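Local coordinates for protein toxin 2A (PDB 5URP) that acts as an ADP-ribosyltransferase toxin and virulence factor, probably moving ADP-ribose from NAD+ onto a host protein, at residues Ile28-Ala33 / Ser152-Thr157; Thr102-Thr107 / Leu165-Ile170; Leu158-Pro163 / Ser212-Val217; Gly177-Ile182 / Glu190-Arg195. One frame throughout, in Å; residues are numbered along the deposited sequence.

Contact 1 of 4, residues Ile28-Ala33 / Ser152-Thr157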
loop_
_atom_site.group_PDB
_atom_site.type_symbol
_atom_site.label_atom_id
_atom_site.label_comp_id
_atom_site.label_asym_id
_atom_site.label_seq_id
_atom_site.Cartn_x
_atom_site.Cartn_y
_atom_site.Cartn_z
ATOM N N ILE A 28 1.390 -15.110 5.578
ATOM C CA ILE A 28 1.722 -14.573 6.907
ATOM C C ILE A 28 3.134 -14.957 7.347
ATOM O O ILE A 28 3.480 -14.785 8.519
ATOM C CB ILE A 28 0.689 -15.019 7.961
ATOM C CG1 ILE A 28 0.637 -16.537 8.060
ATOM C CG2 ILE A 28 -0.686 -14.455 7.620
ATOM C CD1 ILE A 28 -0.183 -17.032 9.300
ATOM N N ASP A 29 3.964 -15.468 6.436
ATOM C CA ASP A 29 5.278 -16.007 6.813
ATOM C C ASP A 29 6.280 -14.861 6.856
ATOM O O ASP A 29 6.988 -14.574 5.888
ATOM C CB ASP A 29 5.720 -17.109 5.858
ATOM C CG ASP A 29 6.961 -17.844 6.333
ATOM O OD1 ASP A 29 7.754 -17.279 7.125
ATOM O OD2 ASP A 29 7.160 -18.999 5.907
ATOM N N LYS A 30 6.358 -14.222 8.022
ATOM C CA LYS A 30 7.198 -13.043 8.200
ATOM C C LYS A 30 8.680 -13.372 8.045
ATOM O O LYS A 30 9.438 -12.563 7.506
ATOM C CB LYS A 30 6.927 -12.440 9.578
ATOM C CG LYS A 30 7.053 -10.966 9.679
ATOM C CD LYS A 30 6.492 -10.451 10.993
ATOM C CE LYS A 30 6.564 -8.922 11.035
ATOM N NZ LYS A 30 5.924 -8.321 12.239
ATOM N N GLU A 31 9.124 -14.550 8.505
ATOM C CA GLU A 31 10.559 -14.834 8.423
ATOM C C GLU A 31 11.008 -15.032 6.977
ATOM O O GLU A 31 12.036 -14.477 6.562
ATOM C CB GLU A 31 10.915 -16.040 9.296
ATOM C CG GLU A 31 10.960 -15.681 10.778
ATOM C CD GLU A 31 11.780 -14.412 11.048
ATOM O OE1 GLU A 31 12.981 -14.384 10.694
ATOM O OE2 GLU A 31 11.217 -13.429 11.580
ATOM N N LYS A 32 10.224 -15.763 6.178
ATOM C CA LYS A 32 10.530 -15.887 4.754
ATOM C C LYS A 32 10.475 -14.535 4.044
ATOM O O LYS A 32 11.346 -14.224 3.217
ATOM C CB LYS A 32 9.565 -16.865 4.083
ATOM C CG LYS A 32 9.991 -18.334 4.138
ATOM C CD LYS A 32 8.986 -19.241 3.414
ATOM C CE LYS A 32 8.912 -18.985 1.899
ATOM N NZ LYS A 32 10.128 -19.454 1.158
ATOM N N ALA A 33 9.451 -13.727 4.343
ATOM C CA ALA A 33 9.271 -12.437 3.680
ATOM C C ALA A 33 10.448 -11.513 3.958
ATOM O O ALA A 33 10.955 -10.840 3.053
ATOM C CB ALA A 33 7.970 -11.784 4.158
ATOM N N SER A 152 2.461 -4.198 2.682
ATOM C CA SER A 152 3.321 -5.119 3.417
ATOM C C SER A 152 3.494 -6.425 2.658
ATOM O O SER A 152 2.569 -6.920 1.996
ATOM C CB SER A 152 2.735 -5.440 4.824
ATOM O OG SER A 152 3.588 -6.329 5.542
ATOM N N LEU A 153 4.674 -7.031 2.818
ATOM C CA LEU A 153 4.915 -8.354 2.253
ATOM C C LEU A 153 4.091 -9.437 2.930
ATOM O O LEU A 153 3.939 -10.531 2.378
ATOM C CB LEU A 153 6.390 -8.726 2.361
ATOM C CG LEU A 153 7.379 -8.017 1.460
ATOM C CD1 LEU A 153 8.775 -8.533 1.793
ATOM C CD2 LEU A 153 7.044 -8.281 -0.002
ATOM N N VAL A 154 3.591 -9.176 4.127
ATOM C CA VAL A 154 2.760 -10.166 4.793
ATOM C C VAL A 154 1.415 -9.544 5.146
ATOM O O VAL A 154 1.247 -8.321 5.268
ATOM C CB VAL A 154 3.410 -10.790 6.054
ATOM C CG1 VAL A 154 4.618 -11.583 5.663
ATOM C CG2 VAL A 154 3.706 -9.746 7.076
ATOM N N ASN A 155 0.455 -10.433 5.351
ATOM C CA ASN A 155 -0.890 -10.057 5.755
ATOM C C ASN A 155 -0.890 -10.015 7.278
ATOM O O ASN A 155 -1.263 -10.972 7.940
ATOM C CB ASN A 155 -1.890 -11.053 5.200
ATOM C CG ASN A 155 -3.303 -10.681 5.481
ATOM O OD1 ASN A 155 -3.608 -9.595 5.973
ATOM N ND2 ASN A 155 -4.194 -11.608 5.194
ATOM N N GLY A 156 -0.427 -8.876 7.819
ATOM C CA GLY A 156 -0.119 -8.786 9.241
ATOM C C GLY A 156 -1.363 -8.689 10.101
ATOM O O GLY A 156 -2.468 -8.393 9.618
ATOM N N THR A 157 -1.167 -8.966 11.400
ATOM C CA THR A 157 -2.287 -8.944 12.334
ATOM C C THR A 157 -2.930 -7.565 12.422
ATOM O O THR A 157 -4.119 -7.462 12.727
ATOM C CB THR A 157 -1.827 -9.407 13.723
ATOM O OG1 THR A 157 -0.764 -8.570 14.197
ATOM C CG2 THR A 157 -1.320 -10.825 13.684
#
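Val154 lies against the first turn of helix 30-45 and touches it mainly with one branch. Its CG1 is anti to the carbonyl carbon (chi1 -65°), which carries that methyl in among the CB of Ala33, at 3.7 Å from CG1, the CA of Lys30 and the carbonyl oxygen of Asp29. Ala33 points at the loop, and its methyl is shared: Leu153 meets it with CB, 3.9 Å from Ala33 CB. Farther along the same leucine, CD1 reaches past the methyl to the backbone and stops 3.4 Å from Ala33 O. At the other end, Ile28 turns its CG2 branch to the backbone of the loop, 3.5 Å from Asn155 O, while its CD1 branch leads away from the contact. Each side is shaped by a bond of its own. Asp29 is the N-cap, its OD1 taking Lys32 N at 3.0 Å from above the carboxylate plane. Across from it, Ser152 OG accepts Val154 N at 3.2 Å in an ST turn that fixes where Val154 stands. Nearby, a backbone hydrogen bond between Asn155 and Arg27 ties the loop to the chain just ahead of Ile28. No hydrogen bond joins the two segments themselves, so methyl groups and the fit of side chain to backbone hold the start of the helix to the loop that follows strand 149-152.

Contact 2 of 4, residues Thr102-Thr107 / Leu165-Ile170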
loop_
_atom_site.group_PDB
_atom_site.type_symbol
_atom_site.label_atom_id
_atom_site.label_comp_id
_atom_site.label_asym_id
_atom_site.label_seq_id
_atom_site.Cartn_x
_atom_site.Cartn_y
_atom_site.Cartn_z
ATOM N N THR A 102 3.057 -10.472 -4.323
ATOM C CA THR A 102 1.801 -10.069 -3.725
ATOM C C THR A 102 2.096 -9.295 -2.446
ATOM O O THR A 102 2.946 -9.706 -1.651
ATOM C CB THR A 102 0.951 -11.298 -3.406
ATOM O OG1 THR A 102 0.695 -12.021 -4.607
ATOM C CG2 THR A 102 -0.379 -10.893 -2.794
ATOM N N VAL A 103 1.424 -8.169 -2.282
ATOM C CA VAL A 103 1.520 -7.392 -1.058
ATOM C C VAL A 103 0.110 -7.136 -0.526
ATOM O O VAL A 103 -0.887 -7.363 -1.195
ATOM C CB VAL A 103 2.277 -6.073 -1.242
ATOM C CG1 VAL A 103 3.732 -6.337 -1.649
ATOM C CG2 VAL A 103 1.560 -5.142 -2.257
ATOM N N TYR A 104 0.058 -6.685 0.722
ATOM C CA TYR A 104 -1.196 -6.544 1.463
ATOM C C TYR A 104 -1.311 -5.152 2.057
ATOM O O TYR A 104 -0.313 -4.551 2.471
ATOM C CB TYR A 104 -1.254 -7.597 2.590
ATOM C CG TYR A 104 -1.246 -9.002 2.073
ATOM C CD1 TYR A 104 -2.436 -9.640 1.747
ATOM C CD2 TYR A 104 -0.061 -9.686 1.896
ATOM C CE1 TYR A 104 -2.446 -10.904 1.249
ATOM C CE2 TYR A 104 -0.047 -10.995 1.401
ATOM C CZ TYR A 104 -1.253 -11.590 1.068
ATOM O OH TYR A 104 -1.271 -12.877 0.610
ATOM N N ARG A 105 -2.538 -4.625 2.106
ATOM C CA ARG A 105 -2.756 -3.323 2.717
ATOM C C ARG A 105 -4.117 -3.317 3.387
ATOM O O ARG A 105 -5.121 -3.559 2.729
ATOM C CB ARG A 105 -2.704 -2.210 1.661
ATOM C CG ARG A 105 -3.027 -0.862 2.215
ATOM C CD ARG A 105 -2.774 0.203 1.154
ATOM N NE ARG A 105 -3.332 1.503 1.525
ATOM C CZ ARG A 105 -2.792 2.341 2.403
ATOM N NH1 ARG A 105 -1.662 2.040 3.036
ATOM N NH2 ARG A 105 -3.396 3.489 2.667
ATOM N N GLY A 106 -4.149 -3.076 4.690
ATOM C CA GLY A 106 -5.410 -2.828 5.359
ATOM C C GLY A 106 -5.773 -1.357 5.274
ATOM O O GLY A 106 -4.929 -0.482 5.468
ATOM N N THR A 107 -7.042 -1.088 4.997
ATOM C CA THR A 107 -7.479 0.290 4.920
ATOM C C THR A 107 -8.974 0.333 5.236
ATOM O O THR A 107 -9.522 -0.584 5.848
ATOM C CB THR A 107 -7.081 0.879 3.546
ATOM O OG1 THR A 107 -7.304 2.296 3.549
ATOM C CG2 THR A 107 -7.828 0.208 2.411
ATOM N N LEU A 165 -9.379 -5.109 3.196
ATOM C CA LEU A 165 -8.093 -5.761 2.977
ATOM C C LEU A 165 -7.841 -5.778 1.480
ATOM O O LEU A 165 -8.619 -6.379 0.748
ATOM C CB LEU A 165 -8.086 -7.197 3.497
ATOM C CG LEU A 165 -6.804 -8.007 3.282
ATOM C CD1 LEU A 165 -5.615 -7.362 3.976
ATOM C CD2 LEU A 165 -6.996 -9.445 3.750
ATOM N N ILE A 166 -6.751 -5.171 1.055
ATOM C CA ILE A 166 -6.357 -5.191 -0.354
ATOM C C ILE A 166 -5.237 -6.199 -0.494
ATOM O O ILE A 166 -4.250 -6.147 0.258
ATOM C CB ILE A 166 -5.874 -3.818 -0.842
ATOM C CG1 ILE A 166 -6.875 -2.703 -0.550
ATOM C CG2 ILE A 166 -5.547 -3.909 -2.352
ATOM C CD1 ILE A 166 -6.315 -1.294 -0.877
ATOM N N GLU A 167 -5.389 -7.115 -1.444
ATOM C CA GLU A 167 -4.337 -8.034 -1.865
ATOM C C GLU A 167 -3.905 -7.564 -3.257
ATOM O O GLU A 167 -4.694 -7.625 -4.201
ATOM C CB GLU A 167 -4.839 -9.474 -1.887
ATOM C CG GLU A 167 -3.843 -10.491 -2.379
ATOM C CD GLU A 167 -4.304 -11.935 -2.166
ATOM O OE1 GLU A 167 -4.930 -12.235 -1.121
ATOM O OE2 GLU A 167 -4.007 -12.774 -3.030
ATOM N N LEU A 168 -2.672 -7.085 -3.376
ATOM C CA LEU A 168 -2.233 -6.381 -4.581
ATOM C C LEU A 168 -1.081 -7.128 -5.226
ATOM O O LEU A 168 -0.085 -7.426 -4.572
ATOM C CB LEU A 168 -1.819 -4.958 -4.195
ATOM C CG LEU A 168 -1.367 -4.021 -5.274
ATOM C CD1 LEU A 168 -2.577 -3.646 -6.098
ATOM C CD2 LEU A 168 -0.759 -2.805 -4.613
ATOM N N LYS A 169 -1.188 -7.405 -6.528
ATOM C CA LYS A 169 -0.107 -8.062 -7.241
ATOM C C LYS A 169 0.742 -6.988 -7.902
ATOM O O LYS A 169 0.198 -6.109 -8.567
ATOM C CB LYS A 169 -0.657 -9.024 -8.296
ATOM C CG LYS A 169 -1.562 -10.099 -7.725
ATOM C CD LYS A 169 -2.289 -10.872 -8.810
ATOM C CE LYS A 169 -3.233 -11.908 -8.224
ATOM N NZ LYS A 169 -4.082 -12.551 -9.264
ATOM N N ILE A 170 2.050 -7.025 -7.675
ATOM C CA ILE A 170 2.990 -6.082 -8.282
ATOM C C ILE A 170 3.784 -6.860 -9.326
ATOM O O ILE A 170 4.415 -7.863 -8.978
ATOM C CB ILE A 170 3.964 -5.452 -7.270
ATOM C CG1 ILE A 170 3.267 -4.845 -6.070
ATOM C CG2 ILE A 170 4.762 -4.339 -7.935
ATOM C CD1 ILE A 170 4.259 -4.513 -4.978
HETATM O O HOH W 1 -1.907 -12.654 -5.481
#
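Val103 and Leu168 face each other as an antiparallel hydrogen-bonded pair, and the tight half of the contact is built round them. Val103 N gives to Leu168 O at 2.8 Å in the carbonyl plane, and Leu168 N returns a nearly straight bond to Val103 O, also at 2.8 Å. Two residues on, Arg105 and Ile166 repeat the exchange, with Arg105 N more bent toward Ile166 O (N-H...O 153°). Round Val103, Leu168 and Ile170 the packing is apolar: Val103 CG2 touches Leu168 CB at 3.9 Å, while Val103 CG1 meets Ile170 CD1 at 3.8 Å, the two side chains crossing at about a right angle. Met191 and Leu193 close over this end. Farther along the same face Arg105 leads away to Ser150 O, consistent with the Arg-Ser-Glu signature of these transferases.

The face with Tyr104 and Glu167 is the more polar one, with Glu167 partly exposed and a water at its end. Glu167 holds CG anti to its backbone N (chi1 177°) and runs extended alongside the tyrosine, ring and carboxylate planes 63° apart, with Glu167 OE1 3.7 Å from Tyr104 CE1. Glu167 CG also packs on Thr102 CG2, 3.5 Å away. The water, bonded to Thr102 OG1, donates to Glu167 OE2 at 3.2 Å. Tyr104 OH is hydrogen-bonded to Asp25.

Apolar contacts thus close the Val103 end of one face, with Arg105 its polar exception; on the other, charge and water finish the contact, and Lys216 of strand 214-221, salt-bridged to Glu167 OE1, probably steadies the carboxylate.

Contact 3 of 4, residues Leu158-Pro163 / Ser212-Val217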
loop_
_atom_site.group_PDB
_atom_site.type_symbol
_atom_site.label_atom_id
_atom_site.label_comp_id
_atom_site.label_asym_id
_atom_site.label_seq_id
_atom_site.Cartn_x
_atom_site.Cartn_y
_atom_site.Cartn_z
ATOM N N LEU A 158 -2.171 -6.498 12.182
ATOM C CA LEU A 158 -2.744 -5.155 12.241
ATOM C C LEU A 158 -3.916 -4.999 11.268
ATOM O O LEU A 158 -4.822 -4.186 11.500
ATOM C CB LEU A 158 -1.655 -4.103 11.967
ATOM C CG LEU A 158 -1.108 -3.888 10.547
ATOM C CD1 LEU A 158 -0.299 -2.599 10.469
ATOM C CD2 LEU A 158 -0.258 -5.055 10.064
ATOM N N PHE A 159 -3.946 -5.787 10.195
ATOM C CA PHE A 159 -5.008 -5.646 9.218
ATOM C C PHE A 159 -6.318 -6.280 9.661
ATOM O O PHE A 159 -7.361 -5.990 9.050
ATOM C CB PHE A 159 -4.561 -6.254 7.871
ATOM C CG PHE A 159 -3.314 -5.595 7.270
ATOM C CD1 PHE A 159 -2.960 -4.293 7.598
ATOM C CD2 PHE A 159 -2.499 -6.290 6.372
ATOM C CE1 PHE A 159 -1.850 -3.700 7.073
ATOM C CE2 PHE A 159 -1.382 -5.689 5.846
ATOM C CZ PHE A 159 -1.064 -4.391 6.179
ATOM N N LEU A 160 -6.299 -7.137 10.694
ATOM C CA LEU A 160 -7.520 -7.776 11.171
ATOM C C LEU A 160 -8.534 -6.749 11.657
ATOM O O LEU A 160 -9.739 -6.975 11.546
ATOM C CB LEU A 160 -7.197 -8.755 12.302
ATOM C CG LEU A 160 -6.373 -9.956 11.854
ATOM C CD1 LEU A 160 -5.789 -10.649 13.078
ATOM C CD2 LEU A 160 -7.262 -10.894 11.062
ATOM N N ALA A 161 -8.075 -5.622 12.166
ATOM C CA ALA A 161 -8.962 -4.610 12.720
ATOM C C ALA A 161 -9.392 -3.575 11.696
ATOM O O ALA A 161 -10.053 -2.602 12.067
ATOM C CB ALA A 161 -8.281 -3.912 13.893
ATOM N N ARG A 162 -9.022 -3.744 10.421
ATOM C CA ARG A 162 -9.397 -2.779 9.413
ATOM C C ARG A 162 -10.515 -3.333 8.528
ATOM O O ARG A 162 -10.586 -4.542 8.293
ATOM C CB ARG A 162 -8.162 -2.408 8.586
ATOM C CG ARG A 162 -7.147 -1.704 9.477
ATOM C CD ARG A 162 -5.944 -1.166 8.750
ATOM N NE ARG A 162 -4.980 -0.632 9.713
ATOM C CZ ARG A 162 -3.714 -0.349 9.433
ATOM N NH1 ARG A 162 -2.912 0.126 10.376
ATOM N NH2 ARG A 162 -3.249 -0.529 8.215
ATOM N N PRO A 163 -11.423 -2.488 8.029
ATOM C CA PRO A 163 -12.597 -3.034 7.321
ATOM C C PRO A 163 -12.348 -3.473 5.894
ATOM O O PRO A 163 -13.169 -4.236 5.369
ATOM C CB PRO A 163 -13.606 -1.878 7.348
ATOM C CG PRO A 163 -12.833 -0.673 7.578
ATOM C CD PRO A 163 -11.589 -1.060 8.340
ATOM N N SER A 212 -14.263 -10.176 12.841
ATOM C CA SER A 212 -15.040 -9.169 12.137
ATOM C C SER A 212 -14.930 -9.412 10.642
ATOM O O SER A 212 -13.852 -9.725 10.134
ATOM C CB SER A 212 -14.569 -7.749 12.447
ATOM O OG SER A 212 -13.280 -7.526 11.915
ATOM N N GLN A 213 -16.049 -9.249 9.957
ATOM C CA GLN A 213 -16.066 -9.366 8.507
ATOM C C GLN A 213 -15.369 -8.171 7.876
ATOM O O GLN A 213 -15.299 -7.077 8.448
ATOM C CB GLN A 213 -17.504 -9.468 7.990
ATOM C CG GLN A 213 -18.262 -10.655 8.555
ATOM C CD GLN A 213 -19.656 -10.805 7.995
ATOM O OE1 GLN A 213 -20.169 -9.927 7.288
ATOM N NE2 GLN A 213 -20.302 -11.920 8.333
ATOM N N ARG A 214 -14.852 -8.393 6.673
ATOM C CA ARG A 214 -14.152 -7.359 5.940
ATOM C C ARG A 214 -14.496 -7.463 4.464
ATOM O O ARG A 214 -14.999 -8.479 3.983
ATOM C CB ARG A 214 -12.622 -7.465 6.090
ATOM C CG ARG A 214 -12.123 -7.264 7.509
ATOM C CD ARG A 214 -10.650 -7.554 7.626
ATOM N NE ARG A 214 -10.346 -8.974 7.499
ATOM C CZ ARG A 214 -9.111 -9.451 7.406
ATOM N NH1 ARG A 214 -8.075 -8.616 7.402
ATOM N NH2 ARG A 214 -8.910 -10.759 7.315
ATOM N N LEU A 215 -14.228 -6.384 3.753
ATOM C CA LEU A 215 -14.285 -6.401 2.303
ATOM C C LEU A 215 -12.881 -6.662 1.772
ATOM O O LEU A 215 -11.957 -5.910 2.084
ATOM C CB LEU A 215 -14.814 -5.072 1.774
ATOM C CG LEU A 215 -15.458 -5.065 0.415
ATOM C CD1 LEU A 215 -16.792 -5.826 0.447
ATOM C CD2 LEU A 215 -15.656 -3.612 0.074
ATOM N N LYS A 216 -12.732 -7.703 0.958
ATOM C CA LYS A 216 -11.458 -8.061 0.370
ATOM C C LYS A 216 -11.428 -7.595 -1.077
ATOM O O LYS A 216 -12.349 -7.901 -1.836
ATOM C CB LYS A 216 -11.195 -9.564 0.416
ATOM C CG LYS A 216 -9.721 -9.836 0.065
ATOM C CD LYS A 216 -9.348 -11.281 0.012
ATOM C CE LYS A 216 -7.875 -11.415 -0.449
ATOM N NZ LYS A 216 -7.535 -12.822 -0.769
ATOM N N VAL A 217 -10.372 -6.876 -1.436
ATOM C CA VAL A 217 -10.180 -6.318 -2.773
ATOM C C VAL A 217 -8.949 -6.993 -3.355
ATOM O O VAL A 217 -7.869 -6.907 -2.772
ATOM C CB VAL A 217 -9.976 -4.803 -2.712
ATOM C CG1 VAL A 217 -9.678 -4.229 -4.116
ATOM C CG2 VAL A 217 -11.203 -4.146 -2.050
#
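The guanidinium of Arg214 has the CD2 methyl of Leu160 over one face, 4.1 Å from Arg214 NH2, while the carbonyl oxygen of Phe159 comes in obliquely. Arg214 NH1 gives that oxygen a weak hydrogen bond, 3.2 Å to Phe159 O and bent to 131°. Within the loop, CD2 of the poorly ordered Leu158 lies 3.6 Å above one face of the Phe159 ring, offset toward the rim.

The bend of the Arg214 chain at chi3 (-71°) turns the guanidinium to Phe159 O. Before it, Arg214 CG and CD already lie against the backbone of the loop, CD 3.1 Å from Arg162 O. The firmer link is between main chains: Leu215 N gives to Pro163 O at 2.9 Å, in the carbonyl plane. Beyond the segments, Asn209 OD1 takes the other end of the guanidinium, through NH2.

With its phenylalanine and arginine, segment 158-163 resembles the phosphate-nicotinamide loop of C3-like transferases; a glycerol about 4 Å from the Phe159 side chain probably comes from the crystallisation liquor. The loop leads straight into strand 164-170, which runs parallel to strand 214-221 in the five-stranded sheet. Arg214 packs on Leu165 of strand 164-170 and on Ile207 of strand 197-207, while Leu215 turns to Ala131 and Ile134 of helix 128-138.

Contact 4 of 4, residues Gly177-Ile182 / Glu190-Arg195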
loop_
_atom_site.group_PDB
_atom_site.type_symbol
_atom_site.label_atom_id
_atom_site.label_comp_id
_atom_site.label_asym_id
_atom_site.label_seq_id
_atom_site.Cartn_x
_atom_site.Cartn_y
_atom_site.Cartn_z
ATOM N N GLY A 177 9.773 -0.509 -3.244
ATOM C CA GLY A 177 10.964 -0.531 -2.428
ATOM C C GLY A 177 10.686 -1.158 -1.090
ATOM O O GLY A 177 9.711 -0.781 -0.435
ATOM N N TYR A 178 11.552 -2.067 -0.668
ATOM C CA TYR A 178 11.414 -2.708 0.638
ATOM C C TYR A 178 12.088 -1.791 1.646
ATOM O O TYR A 178 13.315 -1.705 1.673
ATOM C CB TYR A 178 12.061 -4.082 0.634
ATOM C CG TYR A 178 11.908 -4.801 1.942
ATOM C CD1 TYR A 178 10.660 -5.244 2.358
ATOM C CD2 TYR A 178 12.999 -5.038 2.759
ATOM C CE1 TYR A 178 10.498 -5.928 3.579
ATOM C CE2 TYR A 178 12.850 -5.717 3.995
ATOM C CZ TYR A 178 11.596 -6.156 4.376
ATOM O OH TYR A 178 11.470 -6.833 5.572
ATOM N N VAL A 179 11.294 -1.109 2.483
ATOM C CA VAL A 179 11.837 -0.068 3.341
ATOM C C VAL A 179 11.996 -0.498 4.801
ATOM O O VAL A 179 12.485 0.305 5.592
ATOM C CB VAL A 179 10.995 1.228 3.262
ATOM C CG1 VAL A 179 10.965 1.799 1.820
ATOM C CG2 VAL A 179 9.582 1.017 3.785
ATOM N N ASP A 180 11.648 -1.731 5.161
ATOM C CA ASP A 180 11.706 -2.137 6.569
ATOM C C ASP A 180 13.058 -1.894 7.228
ATOM O O ASP A 180 13.082 -1.542 8.420
ATOM C CB ASP A 180 11.331 -3.624 6.677
ATOM C CG ASP A 180 11.063 -4.048 8.115
ATOM O OD1 ASP A 180 9.942 -3.780 8.589
ATOM O OD2 ASP A 180 11.975 -4.646 8.735
ATOM N N PRO A 181 14.198 -2.083 6.556
ATOM C CA PRO A 181 15.476 -1.892 7.252
ATOM C C PRO A 181 15.753 -0.457 7.669
ATOM O O PRO A 181 16.618 -0.253 8.536
ATOM C CB PRO A 181 16.506 -2.402 6.237
ATOM C CG PRO A 181 15.736 -3.373 5.376
ATOM C CD PRO A 181 14.380 -2.732 5.239
ATOM N N ILE A 182 15.058 0.536 7.100
ATOM C CA ILE A 182 15.196 1.927 7.529
ATOM C C ILE A 182 13.873 2.519 7.993
ATOM O O ILE A 182 13.801 3.710 8.299
ATOM C CB ILE A 182 15.841 2.814 6.443
ATOM C CG1 ILE A 182 15.000 2.830 5.154
ATOM C CG2 ILE A 182 17.280 2.370 6.178
ATOM C CD1 ILE A 182 15.487 3.888 4.130
ATOM N N GLU A 190 7.339 -3.343 5.141
ATOM C CA GLU A 190 6.673 -2.449 4.199
ATOM C C GLU A 190 7.343 -2.451 2.822
ATOM O O GLU A 190 8.567 -2.315 2.709
ATOM C CB GLU A 190 6.645 -1.024 4.738
ATOM C CG GLU A 190 5.988 -0.045 3.783
ATOM C CD GLU A 190 5.801 1.362 4.320
ATOM O OE1 GLU A 190 5.886 1.598 5.550
ATOM O OE2 GLU A 190 5.554 2.252 3.480
ATOM N N MET A 191 6.512 -2.587 1.799
ATOM C CA MET A 191 6.878 -2.329 0.407
ATOM C C MET A 191 6.211 -1.010 0.036
ATOM O O MET A 191 4.979 -0.889 0.092
ATOM C CB MET A 191 6.415 -3.451 -0.525
ATOM C CG MET A 191 7.043 -4.780 -0.298
ATOM S SD MET A 191 8.792 -4.838 -0.727
ATOM C CE MET A 191 8.727 -4.452 -2.453
ATOM N N LEU A 192 7.012 -0.024 -0.353
ATOM C CA LEU A 192 6.507 1.306 -0.639
ATOM C C LEU A 192 6.426 1.473 -2.146
ATOM O O LEU A 192 7.431 1.283 -2.834
ATOM C CB LEU A 192 7.424 2.354 -0.028
ATOM C CG LEU A 192 7.039 3.817 -0.202
ATOM C CD1 LEU A 192 5.648 4.098 0.305
ATOM C CD2 LEU A 192 8.051 4.727 0.484
ATOM N N LEU A 193 5.250 1.806 -2.638
ATOM C CA LEU A 193 5.062 1.991 -4.078
ATOM C C LEU A 193 4.956 3.481 -4.382
ATOM O O LEU A 193 4.537 4.287 -3.540
ATOM C CB LEU A 193 3.800 1.275 -4.573
ATOM C CG LEU A 193 3.786 -0.235 -4.830
ATOM C CD1 LEU A 193 2.348 -0.730 -4.700
ATOM C CD2 LEU A 193 4.255 -0.652 -6.178
ATOM N N PRO A 194 5.313 3.878 -5.602
ATOM C CA PRO A 194 5.272 5.287 -5.983
ATOM C C PRO A 194 3.900 5.898 -5.821
ATOM O O PRO A 194 2.879 5.205 -5.859
ATOM C CB PRO A 194 5.660 5.255 -7.476
ATOM C CG PRO A 194 6.408 3.987 -7.658
ATOM C CD PRO A 194 5.880 3.016 -6.654
ATOM N N ARG A 195 3.883 7.211 -5.625
ATOM C CA ARG A 195 2.630 7.936 -5.704
ATOM C C ARG A 195 2.055 7.848 -7.121
ATOM O O ARG A 195 2.758 7.548 -8.079
ATOM C CB ARG A 195 2.838 9.386 -5.274
ATOM C CG ARG A 195 3.566 10.281 -6.253
ATOM C CD ARG A 195 3.907 11.611 -5.594
ATOM N NE ARG A 195 4.702 12.464 -6.460
ATOM C CZ ARG A 195 4.213 13.345 -7.319
ATOM N NH1 ARG A 195 2.901 13.515 -7.473
ATOM N NH2 ARG A 195 5.054 14.066 -8.040
HETATM O O HOH W 2 8.611 -1.772 7.220
#
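Met191 puts its sulfur at the edge of the Tyr178 ring, a Met-aromatic contact with SD 4.9 Å from the ring centroid and near the ring plane. The same sulfur lies 3.6 Å from Tyr178 CB, and the two side chains cross at about a right angle. Bends at chi2 and chi3 fold the methionine back so that its CE lies by the backbone of Gly177. At the end of the short strand Val179 CG2 crosses the Glu190 chain obliquely, 3.7 Å from Glu190 CB and almost as close to its CD, while Val179 CG1 touches Leu192 CB.

Backbone bonds set these groups opposite one another. Gly177 and Leu192 exchange a pair, the shorter being 2.8 Å from Leu192 N to Gly177 O, and Val179 N adds a third to Glu190 O at 3.0 Å.

One shell farther out, a water donates to Asp180 OD1 at 2.8 Å and accepts from Glu190 N at 2.9 Å. Asp180 OD1 also accepts from Gly187 N and Leu189 N, so one carboxylate oxygen gathers the turn in front of Glu190. That turn probably corresponds to the ARTT loop of related toxins, and Glu190 fits the glutamate of the family's Arg-Ser-Glu signature. The valine thus packs on the aliphatic part of Glu190, while Ser150 OG holds OE2 and OE1 is turned to a site that accepts a small polyol, a glycerol probably from the crystallisation liquor.

In the fold
From the N terminus, contact 1 brings the start of helix 30-45 to the loop after strand 149-152, closing a long loop that holds much of the helical part. Contact 2 opens within that loop at 102-107 and closes beyond it at 165-170, so the two cross; Ser152 N and Tyr104 O are probably hydrogen-bonded where they touch. Contact 3 starts between the halves of contact 2 and closes at 212-217, crossing it in turn, and both reach the five-stranded sheet. Contact 4, a short hairpin, falls wholly within the span of contact 3, yet their centres are about 22 Å apart; its Met191 and Leu193 pack instead on contact 2, and Tyr178 and Met191 on Leu153 of contact 1.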